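Local coordinates for protein 3-deoxy-d-manno-octulosonic-acid transferase (Acinetobacter baumannii, PDB 4BFC) that probably transfers 3-deoxy-D-manno-octulosonic acid (Kdo) from CMP-Kdo to a lipopolysaccharide precursor, this fragment being the C-terminal domain that binds CMP-Kdo, at residues 26-37 / 120-128. Residues are numbered along the deposited sequence; the frame is centred on the assembly and turned at random.
Sequences FIKQAAQLHQQW and GELWLWYAL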
ATOM      1  N   PHE A  26     -17.413 -11.553 -14.728  1.00 49.09           N
ATOM      2  CA  PHE A  26     -16.216 -12.385 -14.527  1.00 48.34           C
ATOM      3  C   PHE A  26     -16.569 -13.872 -14.447  1.00 48.49           C
ATOM      4  O   PHE A  26     -15.843 -14.736 -14.970  1.00 39.54           O
ATOM      5  CB  PHE A  26     -15.425 -11.927 -13.278  1.00 46.79           C
ATOM      6  CG  PHE A  26     -14.529 -10.735 -13.524  1.00 49.89           C
ATOM      7  CD1 PHE A  26     -13.585 -10.744 -14.570  1.00 49.30           C
ATOM      8  CD2 PHE A  26     -14.613  -9.600 -12.709  1.00 50.77           C
ATOM      9  CE1 PHE A  26     -12.759  -9.651 -14.806  1.00 50.03           C
ATOM     10  CE2 PHE A  26     -13.784  -8.512 -12.940  1.00 46.38           C
ATOM     11  CZ  PHE A  26     -12.860  -8.533 -13.981  1.00 50.34           C
ATOM     12  N   ILE A  27     -17.696 -14.156 -13.800  1.00 46.01           N
ATOM     13  CA  ILE A  27     -18.248 -15.507 -13.718  1.00 50.09           C
ATOM     14  C   ILE A  27     -18.521 -16.107 -15.115  1.00 49.33           C
ATOM     15  O   ILE A  27     -18.149 -17.251 -15.367  1.00 47.69           O
ATOM     16  CB  ILE A  27     -19.479 -15.551 -12.779  1.00 48.27           C
ATOM     17  CG1 ILE A  27     -19.041 -15.142 -11.359  1.00 50.20           C
ATOM     18  CG2 ILE A  27     -20.138 -16.930 -12.784  1.00 45.77           C
ATOM     19  CD1 ILE A  27     -20.076 -14.349 -10.571  1.00 57.15           C
ATOM     20  N   LYS A  28     -19.126 -15.345 -16.025  1.00 46.67           N
ATOM     21  CA  LYS A  28     -19.387 -15.852 -17.380  1.00 45.66           C
ATOM     22  C   LYS A  28     -18.143 -15.840 -18.291  1.00 42.53           C
ATOM     23  O   LYS A  28     -18.002 -16.660 -19.229  1.00 41.44           O
ATOM     24  CB  LYS A  28     -20.559 -15.084 -18.016  1.00 47.72           C
ATOM     25  CG  LYS A  28     -20.319 -14.563 -19.424  1.00 44.36           C
ATOM     26  N   GLN A  29     -17.235 -14.905 -18.056  1.00 40.83           N
ATOM     27  CA  GLN A  29     -15.984 -14.977 -18.778  1.00 36.16           C
ATOM     28  C   GLN A  29     -15.224 -16.254 -18.354  1.00 33.17           C
ATOM     29  O   GLN A  29     -14.573 -16.895 -19.174  1.00 32.66           O
ATOM     30  CB  GLN A  29     -15.138 -13.744 -18.516  1.00 37.45           C
ATOM     31  CG  GLN A  29     -13.802 -13.801 -19.211  1.00 35.69           C
ATOM     32  CD  GLN A  29     -12.994 -12.547 -18.997  1.00 40.86           C
ATOM     33  OE1 GLN A  29     -11.951 -12.348 -19.629  1.00 45.36           O
ATOM     34  NE2 GLN A  29     -13.473 -11.690 -18.091  1.00 39.14           N
ATOM     35  N   ALA A  30     -15.293 -16.596 -17.065  1.00 35.03           N
ATOM     36  CA  ALA A  30     -14.664 -17.816 -16.542  1.00 33.18           C
ATOM     37  C   ALA A  30     -15.220 -19.078 -17.221  1.00 33.92           C
ATOM     38  O   ALA A  30     -14.472 -20.014 -17.511  1.00 33.63           O
ATOM     39  CB  ALA A  30     -14.850 -17.906 -15.047  1.00 33.65           C
ATOM     40  N   ALA A  31     -16.535 -19.105 -17.443  1.00 37.83           N
ATOM     41  CA  ALA A  31     -17.152 -20.189 -18.202  1.00 38.59           C
ATOM     42  C   ALA A  31     -16.630 -20.275 -19.652  1.00 40.21           C
ATOM     43  O   ALA A  31     -16.357 -21.377 -20.138  1.00 40.69           O
ATOM     44  CB  ALA A  31     -18.677 -20.091 -18.130  1.00 40.05           C
ATOM     45  N   GLN A  32     -16.416 -19.139 -20.315  1.00 41.49           N
ATOM     46  CA  GLN A  32     -15.851 -19.119 -21.674  1.00 39.61           C
ATOM     47  C   GLN A  32     -14.424 -19.657 -21.692  1.00 41.35           C
ATOM     48  O   GLN A  32     -14.042 -20.438 -22.585  1.00 39.56           O
ATOM     49  CB  GLN A  32     -15.882 -17.713 -22.277  1.00 47.85           C
ATOM     50  CG  GLN A  32     -17.267 -17.235 -22.676  1.00 52.56           C
ATOM     51  CD  GLN A  32     -17.283 -15.767 -23.063  1.00 60.90           C
ATOM     52  OE1 GLN A  32     -17.038 -14.891 -22.226  1.00 65.07           O
ATOM     53  NE2 GLN A  32     -17.587 -15.486 -24.334  1.00 63.37           N
ATOM     54  N   LEU A  33     -13.633 -19.258 -20.699  1.00 32.05           N
ATOM     55  CA  LEU A  33     -12.238 -19.637 -20.664  1.00 28.35           C
ATOM     56  C   LEU A  33     -12.063 -21.096 -20.212  1.00 26.06           C
ATOM     57  O   LEU A  33     -11.134 -21.756 -20.659  1.00 28.41           O
ATOM     58  CB  LEU A  33     -11.450 -18.701 -19.750  1.00 25.82           C
ATOM     59  CG  LEU A  33     -11.245 -17.242 -20.148  1.00 26.70           C
ATOM     60  CD1 LEU A  33     -10.390 -16.609 -19.064  1.00 24.57           C
ATOM     61  CD2 LEU A  33     -10.454 -17.073 -21.457  1.00 24.90           C
ATOM     62  N   HIS A  34     -12.904 -21.550 -19.304  1.00 26.68           N
ATOM     63  CA  HIS A  34     -12.906 -22.952 -18.872  1.00 28.73           C
ATOM     64  C   HIS A  34     -13.052 -23.854 -20.075  1.00 32.34           C
ATOM     65  O   HIS A  34     -12.406 -24.920 -20.162  1.00 31.36           O
ATOM     66  CB  HIS A  34     -14.086 -23.212 -17.951  1.00 29.89           C
ATOM     67  CG  HIS A  34     -14.104 -24.614 -17.380  1.00 29.13           C
ATOM     68  ND1 HIS A  34     -14.663 -25.667 -18.037  1.00 33.39           N
ATOM     69  CD2 HIS A  34     -13.600 -25.113 -16.189  1.00 32.94           C
ATOM     70  CE1 HIS A  34     -14.502 -26.778 -17.292  1.00 36.52           C
ATOM     71  NE2 HIS A  34     -13.860 -26.434 -16.163  1.00 35.31           N
ATOM     72  N   GLN A  35     -13.918 -23.440 -20.991  1.00 35.46           N
ATOM     73  CA  GLN A  35     -14.116 -24.176 -22.251  1.00 41.14           C
ATOM     74  C   GLN A  35     -12.942 -24.043 -23.249  1.00 40.56           C
ATOM     75  O   GLN A  35     -12.431 -25.048 -23.749  1.00 34.31           O
ATOM     76  CB  GLN A  35     -15.406 -23.700 -22.906  1.00 43.98           C
ATOM     77  CG  GLN A  35     -16.029 -24.657 -23.906  1.00 51.95           C
ATOM     78  CD  GLN A  35     -17.440 -24.221 -24.285  1.00 58.33           C
ATOM     79  OE1 GLN A  35     -18.403 -24.988 -24.160  1.00 66.28           O
ATOM     80  NE2 GLN A  35     -17.571 -22.972 -24.732  1.00 65.60           N
ATOM     81  N   GLN A  36     -12.518 -22.812 -23.559  1.00 36.73           N
ATOM     82  CA  GLN A  36     -11.447 -22.592 -24.544  1.00 39.65           C
ATOM     83  C   GLN A  36     -10.075 -23.078 -24.142  1.00 36.93           C
ATOM     84  O   GLN A  36      -9.203 -23.277 -24.995  1.00 40.36           O
ATOM     85  CB  GLN A  36     -11.298 -21.123 -24.829  1.00 45.12           C
ATOM     86  CG  GLN A  36     -12.258 -20.577 -25.845  1.00 49.73           C
ATOM     87  CD  GLN A  36     -11.948 -19.135 -26.115  1.00 56.45           C
ATOM     88  OE1 GLN A  36     -12.721 -18.248 -25.745  1.00 55.98           O
ATOM     89  NE2 GLN A  36     -10.792 -18.882 -26.735  1.00 52.87           N
ATOM     90  N   TRP A  37      -9.848 -23.181 -22.827  1.00 31.05           N
ATOM     91  CA  TRP A  37      -8.572 -23.600 -22.339  1.00 26.11           C
ATOM     92  C   TRP A  37      -8.621 -25.050 -21.907  1.00 24.18           C
ATOM     93  O   TRP A  37      -7.614 -25.560 -21.408  1.00 25.68           O
ATOM     94  CB  TRP A  37      -8.092 -22.648 -21.202  1.00 24.81           C
ATOM     95  CG  TRP A  37      -7.882 -21.183 -21.556  1.00 27.68           C
ATOM     96  CD1 TRP A  37      -8.026 -20.503 -22.804  1.00 25.14           C
ATOM     97  CD2 TRP A  37      -7.397 -20.164 -20.626  1.00 24.17           C
ATOM     98  NE1 TRP A  37      -7.731 -19.153 -22.668  1.00 26.51           N
ATOM     99  CE2 TRP A  37      -7.319 -18.900 -21.374  1.00 25.67           C
ATOM    100  CE3 TRP A  37      -7.054 -20.177 -19.242  1.00 25.82           C
ATOM    101  CZ2 TRP A  37      -6.925 -17.712 -20.755  1.00 26.03           C
ATOM    102  CZ3 TRP A  37      -6.646 -18.987 -18.654  1.00 24.87           C
ATOM    103  CH2 TRP A  37      -6.571 -17.794 -19.392  1.00 25.35           C
ATOM    104  N   GLY A 120      -7.315  -6.122 -11.878  1.00 29.51           N
ATOM    105  CA  GLY A 120      -8.761  -6.127 -11.757  1.00 29.44           C
ATOM    106  C   GLY A 120      -9.462  -7.440 -12.064  1.00 26.30           C
ATOM    107  O   GLY A 120     -10.677  -7.471 -12.224  1.00 30.80           O
ATOM    108  N   GLU A 121      -8.693  -8.526 -12.171  1.00 26.64           N
ATOM    109  CA  GLU A 121      -9.266  -9.778 -12.633  1.00 25.16           C
ATOM    110  C   GLU A 121      -9.212 -10.924 -11.618  1.00 27.62           C
ATOM    111  O   GLU A 121      -9.567 -12.067 -11.935  1.00 25.64           O
ATOM    112  CB  GLU A 121      -8.563 -10.210 -13.924  1.00 25.41           C
ATOM    113  CG  GLU A 121      -8.517  -9.229 -15.057  1.00 26.45           C
ATOM    114  CD  GLU A 121      -8.122  -9.924 -16.357  1.00 26.81           C
ATOM    115  OE1 GLU A 121      -6.941 -10.238 -16.537  1.00 24.35           O
ATOM    116  OE2 GLU A 121      -9.028 -10.193 -17.190  1.00 31.41           O
ATOM    117  N   LEU A 122      -8.868 -10.603 -10.364  1.00 25.65           N
ATOM    118  CA  LEU A 122      -8.874 -11.618  -9.299  1.00 28.45           C
ATOM    119  C   LEU A 122     -10.126 -12.531  -9.262  1.00 27.37           C
ATOM    120  O   LEU A 122      -9.996 -13.782  -9.066  1.00 25.97           O
ATOM    121  CB  LEU A 122      -8.589 -10.933  -7.941  1.00 32.58           C
ATOM    122  CG  LEU A 122      -8.187 -11.886  -6.831  1.00 28.44           C
ATOM    123  CD1 LEU A 122      -7.008 -12.808  -7.168  1.00 30.51           C
ATOM    124  CD2 LEU A 122      -8.043 -11.120  -5.525  1.00 32.78           C
ATOM    125  N   TRP A 123     -11.352 -11.980  -9.444  1.00 24.85           N
ATOM    126  CA  TRP A 123     -12.586 -12.755  -9.475  1.00 28.49           C
ATOM    127  C   TRP A 123     -12.587 -13.796 -10.576  1.00 24.39           C
ATOM    128  O   TRP A 123     -13.044 -14.889 -10.374  1.00 22.84           O
ATOM    129  CB  TRP A 123     -13.824 -11.863  -9.605  1.00 32.03           C
ATOM    130  CG  TRP A 123     -14.236 -11.347  -8.255  1.00 36.34           C
ATOM    131  CD1 TRP A 123     -13.479 -10.553  -7.397  1.00 41.98           C
ATOM    132  CD2 TRP A 123     -15.482 -11.646  -7.509  1.00 41.49           C
ATOM    133  NE1 TRP A 123     -14.166 -10.305  -6.230  1.00 42.15           N
ATOM    134  CE2 TRP A 123     -15.369 -10.930  -6.228  1.00 43.76           C
ATOM    135  CE3 TRP A 123     -16.639 -12.385  -7.769  1.00 45.58           C
ATOM    136  CZ2 TRP A 123     -16.383 -10.972  -5.264  1.00 45.95           C
ATOM    137  CZ3 TRP A 123     -17.648 -12.424  -6.783  1.00 48.58           C
ATOM    138  CH2 TRP A 123     -17.517 -11.729  -5.564  1.00 46.67           C
ATOM    139  N   LEU A 124     -12.060 -13.439 -11.746  1.00 24.90           N
ATOM    140  CA  LEU A 124     -11.995 -14.416 -12.821  1.00 22.68           C
ATOM    141  C   LEU A 124     -11.183 -15.662 -12.377  1.00 23.26           C
ATOM    142  O   LEU A 124     -11.637 -16.786 -12.626  1.00 22.75           O
ATOM    143  CB  LEU A 124     -11.358 -13.789 -14.082  1.00 25.00           C
ATOM    144  CG  LEU A 124     -10.995 -14.571 -15.356  1.00 25.03           C
ATOM    145  CD1 LEU A 124     -12.246 -15.284 -15.795  1.00 26.59           C
ATOM    146  CD2 LEU A 124     -10.433 -13.622 -16.454  1.00 23.44           C
ATOM    147  N   TRP A 125      -9.994 -15.424 -11.806  1.00 21.35           N
ATOM    148  CA  TRP A 125      -9.083 -16.532 -11.406  1.00 21.56           C
ATOM    149  C   TRP A 125      -9.718 -17.351 -10.315  1.00 20.87           C
ATOM    150  O   TRP A 125      -9.733 -18.561 -10.404  1.00 21.70           O
ATOM    151  CB  TRP A 125      -7.713 -16.034 -11.016  1.00 23.45           C
ATOM    152  CG  TRP A 125      -7.198 -15.066 -12.074  1.00 22.17           C
ATOM    153  CD1 TRP A 125      -6.823 -13.761 -11.881  1.00 24.64           C
ATOM    154  CD2 TRP A 125      -7.178 -15.274 -13.523  1.00 24.87           C
ATOM    155  NE1 TRP A 125      -6.529 -13.147 -13.078  1.00 24.16           N
ATOM    156  CE2 TRP A 125      -6.722 -14.005 -14.107  1.00 24.13           C
ATOM    157  CE3 TRP A 125      -7.497 -16.332 -14.363  1.00 23.40           C
ATOM    158  CZ2 TRP A 125      -6.583 -13.841 -15.456  1.00 24.20           C
ATOM    159  CZ3 TRP A 125      -7.398 -16.136 -15.755  1.00 22.15           C
ATOM    160  CH2 TRP A 125      -6.895 -14.935 -16.272  1.00 22.90           C
ATOM    161  N   TYR A 126     -10.232 -16.710  -9.260  1.00 21.02           N
ATOM    162  CA  TYR A 126     -10.986 -17.542  -8.252  1.00 22.27           C
ATOM    163  C   TYR A 126     -12.120 -18.381  -8.897  1.00 23.95           C
ATOM    164  O   TYR A 126     -12.323 -19.527  -8.563  1.00 22.91           O
ATOM    165  CB  TYR A 126     -11.674 -16.629  -7.220  1.00 22.62           C
ATOM    166  CG  TYR A 126     -10.780 -15.971  -6.221  1.00 21.54           C
ATOM    167  CD1 TYR A 126      -9.773 -16.721  -5.598  1.00 20.28           C
ATOM    168  CD2 TYR A 126     -10.943 -14.614  -5.856  1.00 20.79           C
ATOM    169  CE1 TYR A 126      -8.948 -16.166  -4.650  1.00 22.41           C
ATOM    170  CE2 TYR A 126     -10.109 -14.052  -4.886  1.00 19.30           C
ATOM    171  CZ  TYR A 126      -9.132 -14.826  -4.293  1.00 22.55           C
ATOM    172  OH  TYR A 126      -8.332 -14.304  -3.341  1.00 22.47           O
ATOM    173  N   ALA A 127     -12.840 -17.812  -9.866  1.00 22.48           N
ATOM    174  CA  ALA A 127     -13.944 -18.549 -10.499  1.00 23.77           C
ATOM    175  C   ALA A 127     -13.431 -19.767 -11.324  1.00 24.84           C
ATOM    176  O   ALA A 127     -14.194 -20.681 -11.651  1.00 29.04           O
ATOM    177  CB  ALA A 127     -14.768 -17.625 -11.385  1.00 22.69           C
ATOM    178  N   LEU A 128     -12.150 -19.768 -11.640  1.00 21.23           N
ATOM    179  CA  LEU A 128     -11.522 -20.885 -12.372  1.00 21.59           C
ATOM    180  C   LEU A 128     -10.840 -21.910 -11.449  1.00 24.60           C
ATOM    181  O   LEU A 128     -10.318 -22.957 -11.919  1.00 23.05           O
ATOM    182  CB  LEU A 128     -10.558 -20.369 -13.458  1.00 25.23           C
ATOM    183  CG  LEU A 128     -11.232 -19.621 -14.633  1.00 26.31           C
ATOM    184  CD1 LEU A 128     -10.161 -19.080 -15.556  1.00 27.17           C
ATOM    185  CD2 LEU A 128     -12.145 -20.576 -15.402  1.00 31.12           C
TER
HETATM  186  O   HOH W   1     -11.272  -9.232 -17.898  1.00 49.18           O
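The carbonyl oxygen of Gly120 meets the far end of the Phe26 ring, with O 3.0 Å from CZ of Phe26. Glu121 occupies the N-cap position of helix 122-128 and lays its CA near the same ring carbon. Its carboxylate is held mainly from outside the two helices, OE2 by a salt bridge to Arg101 and OE1 by a hydrogen bond to Ser118; a water very close to OE2 of Glu121 (2.5 Å) and only weakly held by NE2 of Gln29 spans the gap to helix 26-36. Trp123 offers its CB to the inner end of the Phe26 ring, 3.9 Å from CD2, and its indole then leads away to a hydrogen bond with Glu149.

Leu124 is the knob of the interface, seated in a hole formed by Phe26, Gln29, Ala30 and Leu33. CG lies anti to the backbone N (chi1 173°), which carries the side chain over to helix 26-36; there CD1 presses on the backbone, 3.6 Å from N of Ala30, whereas CD2 meets the extended Gln29 side chain and CD1 of Leu33. Trp125 comes to Trp37 edge first, its CZ3 4.1 Å from CH2 of Trp37. Ala127 and Ala30 touch methyl to methyl, CB to CB at 3.7 Å, and Leu128 closes the row by setting CD2 against O and CB of Ala30 and CB of His34.

The small Ala30–Ala127 pair lies where the helices pack at an axial separation of 8.5 Å, crossing at -52°. Within this Rossmann-like domain, the C-terminal half of what is probably a GT-B glycosyltransferase, helix 122-128 also packs on strands 43-50 and 72-78 through Leu122, Tyr126 and Trp125, and on helix 148-152 through Trp123 and Tyr126; it thus lies between helix 24-36 and the sheet, while Trp37 reaches Tyr114 of strand 113-115 directly.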